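Local coordinates for Roadblock/LAMTOR2 domain-containing protein (PDB 3LEQ) that is of unknown function but carries a Roadblock/LC7 domain, a family in which some members regulate small GTPases, so a similar role is possible, at residues His21-Ser26 with Asp41-Leu46; Gly29-Lys34 with Arg45-Ala50. One frame throughout, in Å; residues are numbered along the deposited sequence.

After helix 4-15 the chain enters strand 19-26, turns into the edge strand 31-34 and then runs into helix 40-55. Interaction 1 closes a loop of 14 residues between S26 and D41, which contains all of 29-34; interaction 2 starts inside that loop and closes later, on the next turn of the same helix, at 45-50, with 10 residues between its segments. The two closures therefore cross rather than nest, overlapping at R45 and L46. Together they lay successive turns of one helix over two neighbouring antiparallel strands. Their centres are about 4 Å apart, and L25, whose CD2 lies 3.6 Å from A47 CB, packs from interaction 1 into the helical segment of interaction 2.

Interaction 1: residues His21-Ser26 with Asp41-Leu46; sequences HAVVLS and DDAERL
V23 and L46 meet through methyl groups where helix 40-55 crosses one face of the antiparallel sheet of the Roadblock/LC7 fold. They bury 57 and 61 Å² respectively, the bulk of the 182 Å² summed over both segments, and no hydrogen bond joins the segments, so the contact is a wholly apolar one between buried side chains.

V23 serves both partners by dividing its branches. CG1 reaches A43, 4.1 Å from its CB, while CG2 lies 4.0 Å from L46 CD2. The torsion explains the split: with chi1 at -62°, CG1 stands anti to the carbonyl carbon and CG2 fits between the backbone N and that carbon, which spreads the two methyls under neighbouring parts of the helix. A43, having a single methyl, lets the backbones come near, and its CA is 7.0 Å from V23 CA, the shortest such separation between the segments.

The loop residue F38 touches V23, A43 and L46 and so adds an aromatic neighbour to all three, besides stacking its ring on H21. On the strand side, V23 is held by backbone hydrogen bonding to V93 of strand 90-96; strand 19-26 lies between 31-34 and 90-96, so the contact sits on the face of an inner strand.

L46 comes at V23 alongside, the two side chains running past each other in opposite directions. Its CG is anti to the backbone N (chi1 -177°) and chi2 is 51°, which brings one branch to the strand: CD2 makes the touch, whereas CD1 stays 5.6 Å from V23 CG2.

Interaction 2: residues Gly29-Lys34 with Arg45-Ala50; sequences GLVVSK and RLAATA
A47 touches both V31 and G29 through its one methyl, and this CB is the meeting point of the whole contact. The apolar part is a single pair, V31 CG2 to A47 CB at 3.9 Å. V31 has chi1 of -178°, which sets CG1 anti to the backbone N and leaves CG2 beside that N, anti to the carbonyl carbon; from there CG2 reaches the helix.

The second touch is of a methyl with a carbonyl oxygen. G29 O is also 3.9 Å from A47 CB, and the C=O...CB angle of 163° has the carbonyl aimed almost straight at the methyl. G29 adopts a positive phi in the turn between the strands, where a CB would collide with the carbonyl O of the preceding residue, reason enough for a glycine.

These contacts set helix 40-55 against the edge of the sheet in the beta-beta-alpha part of the Roadblock/LC7 fold. Only 79 Å² is buried, and L25 of the adjacent strand 19-26 also packs on A47 and A50. V32 and S33 together face V24 in a classic beta bulge, and S33 OG is bonded to D6 on helix 4-15.

No hydrogen bond crosses the contact; those within it belong to the helical segment 45-50. There, R45 O accepts twice from T49: from the backbone N at 3.1 Å and from OG1 at 3.0 Å. OG1 bonds the carbonyl one turn back, which ties the hydroxyl to its own helix; N and OG1 reach that oxygen from opposite faces of its plane, OG1 tilted 26° from it.

Interaction 1: residues His21-Ser26 with Asp41-Leu46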
loop_
_atom_site.group_PDB
_atom_site.type_symbol
_atom_site.label_atom_id
_atom_site.label_comp_id
_atom_site.label_asym_id
_atom_site.label_seq_id
_atom_site.Cartn_x
_atom_site.Cartn_y
_atom_site.Cartn_z
ATOM N N HIS A 21 -1.853 -5.445 4.310
ATOM C CA HIS A 21 -0.541 -5.437 3.657
ATOM C C HIS A 21 -0.292 -4.069 3.057
ATOM O O HIS A 21 -1.242 -3.337 2.776
ATOM C CB HIS A 21 -0.438 -6.487 2.529
ATOM C CG HIS A 21 -0.895 -7.858 2.922
ATOM N ND1 HIS A 21 -0.210 -8.640 3.828
ATOM C CD2 HIS A 21 -1.961 -8.589 2.523
ATOM C CE1 HIS A 21 -0.851 -9.786 3.990
ATOM N NE2 HIS A 21 -1.919 -9.781 3.209
ATOM N N ALA A 22 0.985 -3.749 2.852
ATOM C CA ALA A 22 1.407 -2.504 2.226
ATOM C C ALA A 22 2.681 -2.679 1.410
ATOM O O ALA A 22 3.585 -3.429 1.799
ATOM C CB ALA A 22 1.603 -1.415 3.299
ATOM N N VAL A 23 2.747 -1.991 0.276
ATOM C CA VAL A 23 3.969 -1.943 -0.531
ATOM C C VAL A 23 4.201 -0.530 -1.028
ATOM O O VAL A 23 3.258 0.281 -1.104
ATOM C CB VAL A 23 3.901 -2.882 -1.781
ATOM C CG1 VAL A 23 3.749 -4.324 -1.375
ATOM C CG2 VAL A 23 2.758 -2.495 -2.733
ATOM N N VAL A 24 5.448 -0.247 -1.384
ATOM C CA VAL A 24 5.774 0.969 -2.121
ATOM C C VAL A 24 6.384 0.546 -3.476
ATOM O O VAL A 24 7.322 -0.259 -3.527
ATOM C CB VAL A 24 6.734 1.873 -1.352
ATOM C CG1 VAL A 24 7.193 3.032 -2.240
ATOM C CG2 VAL A 24 6.069 2.394 -0.066
ATOM N N LEU A 25 5.801 1.051 -4.556
ATOM C CA LEU A 25 6.215 0.686 -5.910
ATOM C C LEU A 25 6.865 1.889 -6.578
ATOM O O LEU A 25 6.402 3.012 -6.404
ATOM C CB LEU A 25 4.992 0.232 -6.722
ATOM C CG LEU A 25 4.073 -0.813 -6.056
ATOM C CD1 LEU A 25 2.836 -1.043 -6.923
ATOM C CD2 LEU A 25 4.817 -2.154 -5.797
ATOM N N SER A 26 7.910 1.650 -7.372
ATOM C CA SER A 26 8.560 2.703 -8.138
ATOM C C SER A 26 7.687 3.013 -9.345
ATOM O O SER A 26 6.745 2.276 -9.635
ATOM C CB SER A 26 9.933 2.233 -8.619
ATOM O OG SER A 26 9.772 1.201 -9.586
ATOM N N ASP A 41 5.690 -13.335 -3.653
ATOM C CA ASP A 41 4.657 -13.706 -4.627
ATOM C C ASP A 41 3.396 -12.854 -4.470
ATOM O O ASP A 41 2.826 -12.407 -5.467
ATOM C CB ASP A 41 4.321 -15.206 -4.560
ATOM N N ASP A 42 2.984 -12.604 -3.226
ATOM C CA ASP A 42 1.768 -11.827 -2.947
ATOM C C ASP A 42 1.960 -10.333 -3.233
ATOM O O ASP A 42 1.056 -9.669 -3.777
ATOM C CB ASP A 42 1.319 -12.019 -1.495
ATOM C CG ASP A 42 0.929 -13.455 -1.176
ATOM O OD1 ASP A 42 -0.026 -13.977 -1.784
ATOM O OD2 ASP A 42 1.563 -14.058 -0.290
ATOM N N ALA A 43 3.135 -9.821 -2.865
ATOM C CA ALA A 43 3.506 -8.421 -3.073
ATOM C C ALA A 43 3.575 -8.079 -4.560
ATOM O O ALA A 43 3.035 -7.070 -4.985
ATOM C CB ALA A 43 4.833 -8.116 -2.387
ATOM N N GLU A 44 4.249 -8.931 -5.338
ATOM C CA GLU A 44 4.347 -8.759 -6.778
ATOM C C GLU A 44 2.983 -8.940 -7.471
ATOM O O GLU A 44 2.723 -8.304 -8.479
ATOM C CB GLU A 44 5.416 -9.688 -7.365
ATOM C CG GLU A 44 6.852 -9.329 -6.941
ATOM C CD GLU A 44 7.900 -10.223 -7.536
ATOM O OE1 GLU A 44 7.591 -11.393 -7.848
ATOM O OE2 GLU A 44 9.058 -9.768 -7.676
ATOM N N ARG A 45 2.111 -9.773 -6.915
ATOM C CA ARG A 45 0.727 -9.853 -7.393
ATOM C C ARG A 45 -0.027 -8.537 -7.179
ATOM O O ARG A 45 -0.749 -8.075 -8.081
ATOM C CB ARG A 45 -0.017 -10.992 -6.707
ATOM C CG ARG A 45 -1.264 -11.438 -7.451
ATOM C CD ARG A 45 -1.893 -12.697 -6.840
ATOM N NE ARG A 45 -2.282 -13.693 -7.845
ATOM C CZ ARG A 45 -3.197 -13.513 -8.800
ATOM N NH1 ARG A 45 -3.840 -12.353 -8.925
ATOM N NH2 ARG A 45 -3.453 -14.499 -9.649
ATOM N N LEU A 46 0.141 -7.932 -5.994
ATOM C CA LEU A 46 -0.404 -6.605 -5.733
ATOM C C LEU A 46 0.254 -5.599 -6.670
ATOM O O LEU A 46 -0.421 -4.714 -7.218
ATOM C CB LEU A 46 -0.185 -6.188 -4.276
ATOM C CG LEU A 46 -0.759 -4.844 -3.822
ATOM C CD1 LEU A 46 -2.235 -4.698 -4.185
ATOM C CD2 LEU A 46 -0.544 -4.716 -2.312
#

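Interaction 2: residues Gly29-Lys34 with Arg45-Ala50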
loop_
_atom_site.group_PDB
_atom_site.type_symbol
_atom_site.label_atom_id
_atom_site.label_comp_id
_atom_site.label_asym_id
_atom_site.label_seq_id
_atom_site.Cartn_x
_atom_site.Cartn_y
_atom_site.Cartn_z
ATOM N N GLY A 29 7.079 0.093 -11.577
ATOM C CA GLY A 29 6.284 -1.023 -11.040
ATOM C C GLY A 29 7.053 -1.945 -10.107
ATOM O O GLY A 29 6.479 -2.879 -9.514
ATOM N N LEU A 30 8.345 -1.664 -9.947
ATOM C CA LEU A 30 9.220 -2.424 -9.049
ATOM C C LEU A 30 8.780 -2.295 -7.605
ATOM O O LEU A 30 8.455 -1.210 -7.156
ATOM C CB LEU A 30 10.657 -1.912 -9.160
ATOM C CG LEU A 30 11.643 -2.654 -10.040
ATOM C CD1 LEU A 30 12.850 -1.777 -10.326
ATOM C CD2 LEU A 30 12.065 -3.944 -9.356
ATOM N N VAL A 31 8.794 -3.393 -6.865
ATOM C CA VAL A 31 8.563 -3.297 -5.414
ATOM C C VAL A 31 9.824 -2.720 -4.770
ATOM O O VAL A 31 10.883 -3.353 -4.817
ATOM C CB VAL A 31 8.246 -4.685 -4.803
ATOM C CG1 VAL A 31 7.961 -4.555 -3.303
ATOM C CG2 VAL A 31 7.071 -5.309 -5.522
ATOM N N VAL A 32 9.721 -1.511 -4.214
ATOM C CA VAL A 32 10.842 -0.830 -3.550
ATOM C C VAL A 32 10.881 -1.238 -2.074
ATOM O O VAL A 32 11.934 -1.256 -1.445
ATOM C CB VAL A 32 10.699 0.717 -3.667
ATOM C CG1 VAL A 32 11.771 1.462 -2.840
ATOM C CG2 VAL A 32 10.753 1.149 -5.135
ATOM N N SER A 33 9.719 -1.569 -1.526
ATOM C CA SER A 33 9.595 -1.864 -0.107
ATOM C C SER A 33 8.279 -2.569 0.115
ATOM O O SER A 33 7.315 -2.329 -0.630
ATOM C CB SER A 33 9.596 -0.550 0.673
ATOM O OG SER A 33 9.606 -0.774 2.063
ATOM N N LYS A 34 8.230 -3.438 1.121
ATOM C CA LYS A 34 6.974 -4.109 1.499
ATOM C C LYS A 34 6.914 -4.381 2.998
ATOM O O LYS A 34 7.959 -4.474 3.653
ATOM C CB LYS A 34 6.780 -5.415 0.709
ATOM C CG LYS A 34 7.817 -6.486 1.032
ATOM C CD LYS A 34 7.727 -7.681 0.116
ATOM C CE LYS A 34 8.920 -8.619 0.331
ATOM N NZ LYS A 34 8.777 -9.416 1.592
ATOM N N ARG A 45 2.111 -9.773 -6.915
ATOM C CA ARG A 45 0.727 -9.853 -7.393
ATOM C C ARG A 45 -0.027 -8.537 -7.179
ATOM O O ARG A 45 -0.749 -8.075 -8.081
ATOM C CB ARG A 45 -0.017 -10.992 -6.707
ATOM C CG ARG A 45 -1.264 -11.438 -7.451
ATOM C CD ARG A 45 -1.893 -12.697 -6.840
ATOM N NE ARG A 45 -2.282 -13.693 -7.845
ATOM C CZ ARG A 45 -3.197 -13.513 -8.800
ATOM N NH1 ARG A 45 -3.840 -12.353 -8.925
ATOM N NH2 ARG A 45 -3.453 -14.499 -9.649
ATOM N N LEU A 46 0.141 -7.932 -5.994
ATOM C CA LEU A 46 -0.404 -6.605 -5.733
ATOM C C LEU A 46 0.254 -5.599 -6.670
ATOM O O LEU A 46 -0.421 -4.714 -7.218
ATOM C CB LEU A 46 -0.185 -6.188 -4.276
ATOM C CG LEU A 46 -0.759 -4.844 -3.822
ATOM C CD1 LEU A 46 -2.235 -4.698 -4.185
ATOM C CD2 LEU A 46 -0.544 -4.716 -2.312
ATOM N N ALA A 47 1.560 -5.766 -6.897
ATOM C CA ALA A 47 2.277 -4.845 -7.768
ATOM C C ALA A 47 1.763 -4.924 -9.198
ATOM O O ALA A 47 1.647 -3.891 -9.864
ATOM C CB ALA A 47 3.790 -5.079 -7.696
ATOM N N ALA A 48 1.447 -6.136 -9.669
ATOM C CA ALA A 48 0.939 -6.331 -11.038
ATOM C C ALA A 48 -0.438 -5.681 -11.179
ATOM O O ALA A 48 -0.751 -5.082 -12.215
ATOM C CB ALA A 48 0.874 -7.825 -11.398
ATOM N N THR A 49 -1.261 -5.810 -10.141
ATOM C CA THR A 49 -2.578 -5.176 -10.137
ATOM C C THR A 49 -2.483 -3.646 -10.154
ATOM O O THR A 49 -3.198 -2.971 -10.899
ATOM C CB THR A 49 -3.398 -5.609 -8.896
ATOM O OG1 THR A 49 -3.496 -7.033 -8.879
ATOM C CG2 THR A 49 -4.810 -5.051 -8.959
ATOM N N ALA A 50 -1.588 -3.106 -9.339
ATOM C CA ALA A 50 -1.436 -1.657 -9.222
ATOM C C ALA A 50 -0.912 -1.066 -10.526
ATOM O O ALA A 50 -1.368 -0.009 -10.974
ATOM C CB ALA A 50 -0.535 -1.319 -8.066
#